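Local coordinates for protein family 88 glycosyl hydrolase (Bacteroides thetaiotaomicron, PDB 5NOA) that probably acts as a polysaccharide lyase that removes rhamnose caps from complex arabinogalactan proteins, although its family is generally one of unsaturated glycuronyl hydrolases, at residues V34-K39 / G362-A367; S263-Q268 / Q314-K319; V303-L308 / A368-R373. One frame throughout, in Å; residues are numbered along the deposited sequence.

In the fold
From the N terminus the chain enters helix 29-47, whose residues 34-39 wait more than 320 residues for their partner, 362-367 on helix 358-377; contact 1 thus closes nearly the whole chain on itself. Contact 2 lies nested in that long loop, where the end of helix 250-266 meets helix 310-328. Contact 3 joins the C-terminal end of helix 289-304 to helix 358-377 and crosses both others, since its segments alternate with theirs along the chain. Contacts 1 and 3 share helix 358-377, with I37 packing on A368, whereas a salt bridge from E318 to R371 ties contact 2 to contact 3. Contact 1 joins the terminal helices; the others tie in three more of this largely helical fold.

Contact 1 of 3, residues V34-K39 / G362-A367; sequences VDIIHK and GAFLLA
I37 and L365 mark the closest backbone approach of two helical segments, their CA atoms 6.5 Å apart, and the helices run in broadly opposite directions. Helix 29-47 here meets helix 358-377, so that the first and last helices of the chain lie side by side, as expected where an (α/α)6 barrel of the six-hairpin glycosidase type is closed. The contact is apolar throughout and mostly buried, with no hydrogen bond between the segments. At its middle the L365 side chain reaches across with one methyl, CD2, which lies 4.1 Å from CG2 of I37 and equally far from the backbone I37 O. The remaining branch of I37 turns along helix 358-377 to A368, C369 and V372, while A68 and L71 of helix 56-72 cover another side of the residue. One position back, the I36 side chain stands roughly perpendicular to that of F364. The benzyl group swings out with CG anti to the backbone N (chi1 -174°), which carries the rim of the ring to the neighbouring helix. There the I36 methyl meets the edge of the ring, lying in its plane and over neither face, with CG2 3.9 Å from F364 CE1.

Contact 2 of 3, residues S263-Q268 / Q314-K319; sequences SVAACQ and QPVVEK
Q268 lays its side-chain amide against V316 and K319, and most of the surface buried between the two segments gathers round it. The tight part lies on the V316 side. Here the glutamine and valine side chains lie alongside each other, pointing opposite ways, so that OE1 of Q268 comes to 3.4 Å from CG1 of V316 while the other end of the amide reaches the backbone. NE2 of Q268 donates to V316 O at 3.0 Å, with an N-H...O angle of 157°; the acceptor lies near the plane of the amide, whereas the donor is tilted 25° from the carbonyl plane. Full extension of the side chain, with CG anti to the backbone N (chi1 -176°), carries the amide this far. The same NE2 also bonds G272 O, its stronger polar partner, and the two acceptors together probably hold the amide in its rotation. Behind it, A265 CB touches V316 CG2 at 4.1 Å. The contact joins the C-terminal end of helix 250-266 to helix 310-328, two helices of the (α/α)6 barrel fold expected of family 88, and helix 289-304 packs against V264 of the one and V317 of the other. Replacing Q268 by an alanine would probably leave V316 O and G272 O without this amide donor and open a gap beside the valine CG1 methyl. The looser side is the one toward solvent. K319, an exposed residue, bends over the amide oxygen with CE 3.5 Å from Q268 OE1, but its ammonium stays farther off, NZ to the same OE1 measuring 3.9 Å. Water links the two polar ends instead: two modelled positions both bridge Q268 OE1 and K319 NZ, though they lie so close together that simultaneous occupancy is doubtful.

Contact 3 of 3, residues V303-L308 / A368-R373; sequences VNNGFL and ACERVR
The amide of N304 and the carboxylate of E370 face each other from the two helices, their planes inclined 47° to each other. ND2 of N304 donates to E370 OE2 at 2.8 Å along a nearly straight path (167° at the hydrogen), with the acceptor close to the amide plane. The donor arrives on the anti side of that oxygen but well out of the carboxylate plane. A kink in the glutamate chain (chi2 62°) turns the carboxylate back beside its own helix, where the same ND2 of N304 also makes a weak bond of 3.4 Å to the backbone E370 O. The contact thus fastens the C-terminal end of helix 289-304 to helix 358-377, consistent with the (α/α)6 barrel expected of this six-hairpin family. N305, where the chain turns out of helix 289-304, runs at a slant to the E370 side chain and reaches it through water: N305 ND2 donates to water 3, which in turn donates to E370 OE2 at 2.6 Å. That ND2 also bonds W301 O. The other carboxylate oxygen faces R373, three residues further along the same helix, whose NH1 comes from above the carboxylate plane to form a salt bridge with E370 OE1 at 2.9 Å, and whose stronger partner is E67, in a second salt bridge from the same NH1.

Contact 1 of 3, residues V34-K39 / G362-A367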
loop_
_atom_site.group_PDB
_atom_site.type_symbol
_atom_site.label_atom_id
_atom_site.label_comp_id
_atom_site.label_asym_id
_atom_site.label_seq_id
_atom_site.Cartn_x
_atom_site.Cartn_y
_atom_site.Cartn_z
ATOM N N VAL A 34 9.204 -11.391 14.335
ATOM C CA VAL A 34 9.816 -12.147 13.246
ATOM C C VAL A 34 9.164 -13.517 13.108
ATOM O O VAL A 34 8.877 -13.950 11.983
ATOM C CB VAL A 34 11.335 -12.237 13.398
ATOM C CG1 VAL A 34 11.976 -13.167 12.374
ATOM C CG2 VAL A 34 11.943 -10.842 13.256
ATOM N N ASP A 35 8.946 -14.210 14.217
ATOM C CA ASP A 35 8.289 -15.514 14.153
ATOM C C ASP A 35 6.876 -15.396 13.529
ATOM O O ASP A 35 6.473 -16.263 12.745
ATOM C CB ASP A 35 8.209 -16.160 15.544
ATOM C CG ASP A 35 9.533 -16.625 16.087
ATOM O OD1 ASP A 35 10.500 -16.768 15.322
ATOM O OD2 ASP A 35 9.589 -16.857 17.317
ATOM N N ILE A 36 6.158 -14.341 13.855
ATOM C CA ILE A 36 4.851 -14.108 13.243
ATOM C C ILE A 36 4.982 -13.891 11.729
ATOM O O ILE A 36 4.219 -14.463 10.949
ATOM C CB ILE A 36 4.152 -12.913 13.924
ATOM C CG1 ILE A 36 3.663 -13.311 15.304
ATOM C CG2 ILE A 36 3.026 -12.374 13.066
ATOM C CD1 ILE A 36 3.217 -12.164 16.206
ATOM N N ILE A 37 5.954 -13.090 11.316
ATOM C CA ILE A 37 6.178 -12.867 9.892
ATOM C C ILE A 37 6.391 -14.184 9.137
ATOM O O ILE A 37 5.766 -14.414 8.112
ATOM C CB ILE A 37 7.378 -11.917 9.670
ATOM C CG1 ILE A 37 6.986 -10.499 10.083
ATOM C CG2 ILE A 37 7.872 -11.904 8.230
ATOM C CD1 ILE A 37 8.152 -9.557 10.322
ATOM N N HIS A 38 7.235 -15.066 9.679
ATOM C CA HIS A 38 7.464 -16.333 9.017
ATOM C C HIS A 38 6.218 -17.231 9.025
ATOM O O HIS A 38 5.925 -17.925 8.051
ATOM C CB HIS A 38 8.666 -17.041 9.627
ATOM C CG HIS A 38 9.940 -16.338 9.344
ATOM N ND1 HIS A 38 10.279 -15.932 8.067
ATOM C CD2 HIS A 38 10.972 -15.992 10.144
ATOM C CE1 HIS A 38 11.466 -15.339 8.113
ATOM N NE2 HIS A 38 11.914 -15.382 9.355
ATOM N N LYS A 39 5.452 -17.197 10.113
ATOM C CA LYS A 39 4.225 -17.992 10.187
ATOM C C LYS A 39 3.210 -17.527 9.121
ATOM O O LYS A 39 2.611 -18.320 8.425
ATOM C CB LYS A 39 3.633 -17.894 11.584
ATOM C CG LYS A 39 2.441 -18.792 11.846
ATOM C CD LYS A 39 1.940 -18.639 13.283
ATOM C CE LYS A 39 1.558 -17.191 13.656
ATOM N NZ LYS A 39 0.368 -17.020 14.554
ATOM N N GLY A 362 -0.228 -8.903 2.390
ATOM C CA GLY A 362 0.818 -7.944 2.069
ATOM C C GLY A 362 0.871 -6.778 3.053
ATOM O O GLY A 362 1.950 -6.416 3.544
ATOM N N ALA A 363 -0.286 -6.184 3.340
ATOM C CA ALA A 363 -0.351 -5.081 4.284
ATOM C C ALA A 363 0.117 -5.479 5.681
ATOM O O ALA A 363 0.850 -4.734 6.350
ATOM C CB ALA A 363 -1.780 -4.535 4.334
ATOM N N PHE A 364 -0.329 -6.668 6.119
ATOM C CA PHE A 364 0.073 -7.174 7.422
ATOM C C PHE A 364 1.596 -7.319 7.489
ATOM O O PHE A 364 2.236 -6.956 8.484
ATOM C CB PHE A 364 -0.643 -8.494 7.715
ATOM C CG PHE A 364 -0.403 -9.003 9.100
ATOM C CD1 PHE A 364 0.779 -9.677 9.417
ATOM C CD2 PHE A 364 -1.351 -8.800 10.085
ATOM C CE1 PHE A 364 0.991 -10.097 10.712
ATOM C CE2 PHE A 364 -1.147 -9.245 11.363
ATOM C CZ PHE A 364 0.030 -9.880 11.660
ATOM N N LEU A 365 2.192 -7.898 6.445
ATOM C CA LEU A 365 3.633 -8.059 6.407
ATOM C C LEU A 365 4.357 -6.734 6.477
ATOM O O LEU A 365 5.356 -6.604 7.190
ATOM C CB LEU A 365 4.060 -8.819 5.163
ATOM C CG LEU A 365 3.666 -10.303 5.145
ATOM C CD1 LEU A 365 3.941 -10.887 3.774
ATOM C CD2 LEU A 365 4.400 -11.106 6.188
ATOM N N LEU A 366 3.842 -5.711 5.777
ATOM C CA LEU A 366 4.458 -4.374 5.896
ATOM C C LEU A 366 4.456 -3.881 7.342
ATOM O O LEU A 366 5.464 -3.430 7.887
ATOM C CB LEU A 366 3.736 -3.360 5.021
ATOM C CG LEU A 366 3.824 -3.541 3.528
ATOM C CD1 LEU A 366 2.999 -2.445 2.870
ATOM C CD2 LEU A 366 5.249 -3.473 3.034
ATOM N N ALA A 367 3.296 -3.961 7.971
ATOM C CA ALA A 367 3.152 -3.521 9.365
ATOM C C ALA A 367 4.087 -4.281 10.283
ATOM O O ALA A 367 4.750 -3.685 11.136
ATOM C CB ALA A 367 1.735 -3.690 9.794
#

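Contact 2 of 3, residues S263-Q268 / Q314-K319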
loop_
_atom_site.group_PDB
_atom_site.type_symbol
_atom_site.label_atom_id
_atom_site.label_comp_id
_atom_site.label_asym_id
_atom_site.label_seq_id
_atom_site.Cartn_x
_atom_site.Cartn_y
_atom_site.Cartn_z
ATOM N N SER A 263 -4.672 13.027 10.911
ATOM C CA SER A 263 -6.109 12.733 10.798
ATOM C C SER A 263 -6.407 11.239 10.928
ATOM O O SER A 263 -7.408 10.844 11.518
ATOM C CB SER A 263 -6.634 13.259 9.481
ATOM O OG SER A 263 -6.620 14.659 9.489
ATOM N N VAL A 264 -5.523 10.413 10.402
ATOM C CA VAL A 264 -5.622 8.965 10.584
ATOM C C VAL A 264 -5.571 8.613 12.058
ATOM O O VAL A 264 -6.432 7.896 12.578
ATOM C CB VAL A 264 -4.524 8.232 9.787
ATOM C CG1 VAL A 264 -4.396 6.766 10.213
ATOM C CG2 VAL A 264 -4.810 8.300 8.305
ATOM N N ALA A 265 -4.560 9.111 12.771
ATOM C CA ALA A 265 -4.455 8.795 14.148
ATOM C C ALA A 265 -5.680 9.233 14.962
ATOM O O ALA A 265 -6.118 8.508 15.849
ATOM C CB ALA A 265 -3.187 9.420 14.726
ATOM N N ALA A 266 -6.242 10.382 14.609
ATOM C CA ALA A 266 -7.342 10.929 15.365
ATOM C C ALA A 266 -8.609 10.143 15.291
ATOM O O ALA A 266 -9.443 10.262 16.154
ATOM C CB ALA A 266 -7.638 12.349 14.896
ATOM N N CYS A 267 -8.785 9.331 14.257
ATOM C CA CYS A 267 -10.029 8.569 14.105
ATOM C C CYS A 267 -9.868 7.061 14.296
ATOM O O CYS A 267 -10.774 6.286 14.020
ATOM C CB CYS A 267 -10.699 8.833 12.757
ATOM S SG CYS A 267 -9.768 8.277 11.323
ATOM N N GLN A 268 -8.799 6.643 14.941
ATOM C CA GLN A 268 -8.666 5.242 15.334
ATOM C C GLN A 268 -9.781 4.877 16.295
ATOM O O GLN A 268 -10.125 5.671 17.171
ATOM C CB GLN A 268 -7.302 5.024 16.004
ATOM C CG GLN A 268 -6.996 3.588 16.373
ATOM C CD GLN A 268 -5.645 3.463 17.076
ATOM O OE1 GLN A 268 -5.300 4.279 17.911
ATOM N NE2 GLN A 268 -4.896 2.427 16.753
ATOM N N GLN A 314 3.280 6.827 18.674
ATOM C CA GLN A 314 3.574 5.466 19.136
ATOM C C GLN A 314 2.400 4.807 19.875
ATOM O O GLN A 314 2.115 3.633 19.628
ATOM C CB GLN A 314 4.852 5.398 19.976
ATOM C CG GLN A 314 5.410 3.988 20.023
ATOM C CD GLN A 314 5.801 3.425 18.673
ATOM O OE1 GLN A 314 6.540 4.065 17.927
ATOM N NE2 GLN A 314 5.338 2.216 18.362
ATOM N N PRO A 315 1.654 5.541 20.724
ATOM C CA PRO A 315 0.529 4.883 21.385
ATOM C C PRO A 315 -0.561 4.393 20.424
ATOM O O PRO A 315 -1.195 3.375 20.677
ATOM C CB PRO A 315 -0.004 5.967 22.327
ATOM C CG PRO A 315 1.181 6.803 22.635
ATOM C CD PRO A 315 1.919 6.856 21.334
ATOM N N VAL A 316 -0.761 5.111 19.337
ATOM C CA VAL A 316 -1.726 4.711 18.313
ATOM C C VAL A 316 -1.244 3.421 17.669
ATOM O O VAL A 316 -2.026 2.468 17.463
ATOM C CB VAL A 316 -1.867 5.849 17.296
ATOM C CG1 VAL A 316 -2.685 5.434 16.094
ATOM C CG2 VAL A 316 -2.476 7.080 18.007
ATOM N N VAL A 317 0.036 3.400 17.281
ATOM C CA VAL A 317 0.595 2.202 16.686
ATOM C C VAL A 317 0.490 1.022 17.624
ATOM O O VAL A 317 0.159 -0.091 17.191
ATOM C CB VAL A 317 2.056 2.433 16.257
ATOM C CG1 VAL A 317 2.707 1.131 15.817
ATOM C CG2 VAL A 317 2.150 3.501 15.166
ATOM N N GLU A 318 0.732 1.243 18.908
ATOM C CA GLU A 318 0.660 0.128 19.831
ATOM C C GLU A 318 -0.730 -0.477 19.890
ATOM O O GLU A 318 -0.878 -1.714 19.924
ATOM C CB GLU A 318 1.108 0.506 21.242
ATOM C CG GLU A 318 2.594 0.827 21.323
ATOM C CD GLU A 318 3.462 -0.312 20.847
ATOM O OE1 GLU A 318 3.312 -1.483 21.306
ATOM O OE2 GLU A 318 4.278 -0.077 19.953
ATOM N N LYS A 319 -1.765 0.353 19.911
ATOM C CA LYS A 319 -3.138 -0.151 19.929
ATOM C C LYS A 319 -3.443 -0.891 18.634
ATOM O O LYS A 319 -4.160 -1.894 18.643
ATOM C CB LYS A 319 -4.134 0.981 20.154
ATOM C CG LYS A 319 -4.199 1.492 21.564
ATOM C CD LYS A 319 -5.334 2.492 21.748
ATOM C CE LYS A 319 -4.884 3.872 21.377
ATOM N NZ LYS A 319 -5.961 4.839 21.699
HETATM O O HOH W 1 -6.086 6.189 19.585
HETATM O O HOH W 2 -7.942 4.682 19.830
#

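Contact 3 of 3, residues V303-L308 / A368-R373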
loop_
_atom_site.group_PDB
_atom_site.type_symbol
_atom_site.label_atom_id
_atom_site.label_comp_id
_atom_site.label_asym_id
_atom_site.label_seq_id
_atom_site.Cartn_x
_atom_site.Cartn_y
_atom_site.Cartn_z
ATOM N N VAL A 303 7.289 7.398 12.100
ATOM C CA VAL A 303 7.981 7.576 13.406
ATOM C C VAL A 303 9.439 7.112 13.274
ATOM O O VAL A 303 10.355 7.851 13.694
ATOM C CB VAL A 303 7.240 6.786 14.497
ATOM C CG1 VAL A 303 8.066 6.641 15.772
ATOM C CG2 VAL A 303 5.916 7.465 14.812
ATOM N N ASN A 304 9.673 5.959 12.665
ATOM C CA ASN A 304 11.018 5.403 12.566
ATOM C C ASN A 304 11.912 6.193 11.626
ATOM O O ASN A 304 13.124 6.053 11.708
ATOM C CB ASN A 304 10.967 3.985 12.019
ATOM C CG ASN A 304 10.499 2.957 12.993
ATOM O OD1 ASN A 304 10.427 3.175 14.190
ATOM N ND2 ASN A 304 10.226 1.746 12.471
ATOM N N ASN A 305 11.351 7.023 10.754
ATOM C CA ASN A 305 12.146 7.712 9.763
ATOM C C ASN A 305 12.095 9.211 9.923
ATOM O O ASN A 305 12.549 9.922 9.051
ATOM C CB ASN A 305 11.816 7.224 8.363
ATOM C CG ASN A 305 12.267 5.817 8.150
ATOM O OD1 ASN A 305 13.373 5.592 7.656
ATOM N ND2 ASN A 305 11.442 4.851 8.550
ATOM N N GLY A 306 11.615 9.677 11.067
ATOM C CA GLY A 306 11.834 11.034 11.484
ATOM C C GLY A 306 10.898 12.070 10.927
ATOM O O GLY A 306 11.185 13.255 10.980
ATOM N N PHE A 307 9.772 11.616 10.416
ATOM C CA PHE A 307 8.753 12.521 9.893
ATOM C C PHE A 307 7.580 12.755 10.802
ATOM O O PHE A 307 6.890 13.769 10.646
ATOM C CB PHE A 307 8.289 12.010 8.540
ATOM C CG PHE A 307 9.383 11.954 7.540
ATOM C CD1 PHE A 307 9.940 13.123 7.046
ATOM C CD2 PHE A 307 9.903 10.748 7.129
ATOM C CE1 PHE A 307 10.978 13.077 6.146
ATOM C CE2 PHE A 307 10.952 10.694 6.230
ATOM C CZ PHE A 307 11.483 11.860 5.735
ATOM N N LEU A 308 7.334 11.831 11.725
ATOM C CA LEU A 308 6.183 11.878 12.619
ATOM C C LEU A 308 6.610 11.891 14.057
ATOM O O LEU A 308 7.623 11.290 14.395
ATOM C CB LEU A 308 5.239 10.662 12.392
ATOM C CG LEU A 308 4.673 10.536 10.987
ATOM C CD1 LEU A 308 3.798 9.293 10.934
ATOM C CD2 LEU A 308 3.894 11.773 10.571
ATOM N N ALA A 368 4.132 -5.597 10.127
ATOM C CA ALA A 368 4.971 -6.425 11.001
ATOM C C ALA A 368 6.449 -6.143 10.807
ATOM O O ALA A 368 7.211 -6.062 11.783
ATOM C CB ALA A 368 4.664 -7.888 10.775
ATOM N N CYS A 369 6.878 -5.995 9.554
ATOM C CA CYS A 369 8.282 -5.749 9.305
ATOM C C CYS A 369 8.700 -4.426 9.942
ATOM O O CYS A 369 9.804 -4.319 10.507
ATOM C CB CYS A 369 8.579 -5.759 7.823
ATOM S SG CYS A 369 8.518 -7.400 7.040
ATOM N N GLU A 370 7.881 -3.404 9.772
ATOM C CA GLU A 370 8.222 -2.104 10.332
ATOM C C GLU A 370 8.223 -2.137 11.860
ATOM O O GLU A 370 9.030 -1.440 12.482
ATOM C CB GLU A 370 7.323 -1.004 9.783
ATOM C CG GLU A 370 7.909 0.376 9.959
ATOM C CD GLU A 370 9.231 0.594 9.232
ATOM O OE1 GLU A 370 9.520 -0.049 8.178
ATOM O OE2 GLU A 370 10.017 1.410 9.716
ATOM N N ARG A 371 7.368 -2.965 12.442
ATOM C CA ARG A 371 7.408 -3.142 13.884
ATOM C C ARG A 371 8.710 -3.748 14.358
ATOM O O ARG A 371 9.249 -3.324 15.375
ATOM C CB ARG A 371 6.248 -4.009 14.356
ATOM C CG ARG A 371 6.265 -4.142 15.864
ATOM C CD ARG A 371 4.974 -4.560 16.430
ATOM N NE ARG A 371 4.970 -4.494 17.883
ATOM C CZ ARG A 371 4.785 -3.390 18.607
ATOM N NH1 ARG A 371 4.564 -2.219 18.073
ATOM N NH2 ARG A 371 4.804 -3.488 19.923
ATOM N N VAL A 372 9.218 -4.754 13.645
ATOM C CA VAL A 372 10.522 -5.319 14.005
ATOM C C VAL A 372 11.588 -4.240 14.024
ATOM O O VAL A 372 12.402 -4.177 14.957
ATOM C CB VAL A 372 10.907 -6.466 13.055
ATOM C CG1 VAL A 372 12.356 -6.903 13.271
ATOM C CG2 VAL A 372 9.984 -7.630 13.226
ATOM N N ARG A 373 11.585 -3.389 13.004
ATOM C CA ARG A 373 12.553 -2.293 12.949
ATOM C C ARG A 373 12.456 -1.349 14.152
ATOM O O ARG A 373 13.463 -0.951 14.753
ATOM C CB ARG A 373 12.474 -1.544 11.623
ATOM C CG ARG A 373 12.751 -2.459 10.419
ATOM C CD ARG A 373 12.718 -1.707 9.114
ATOM N NE ARG A 373 12.839 -2.611 7.945
ATOM C CZ ARG A 373 11.840 -2.988 7.155
ATOM N NH1 ARG A 373 10.556 -2.589 7.312
ATOM N NH2 ARG A 373 12.140 -3.792 6.133
HETATM O O HOH W 3 12.272 2.064 8.542
#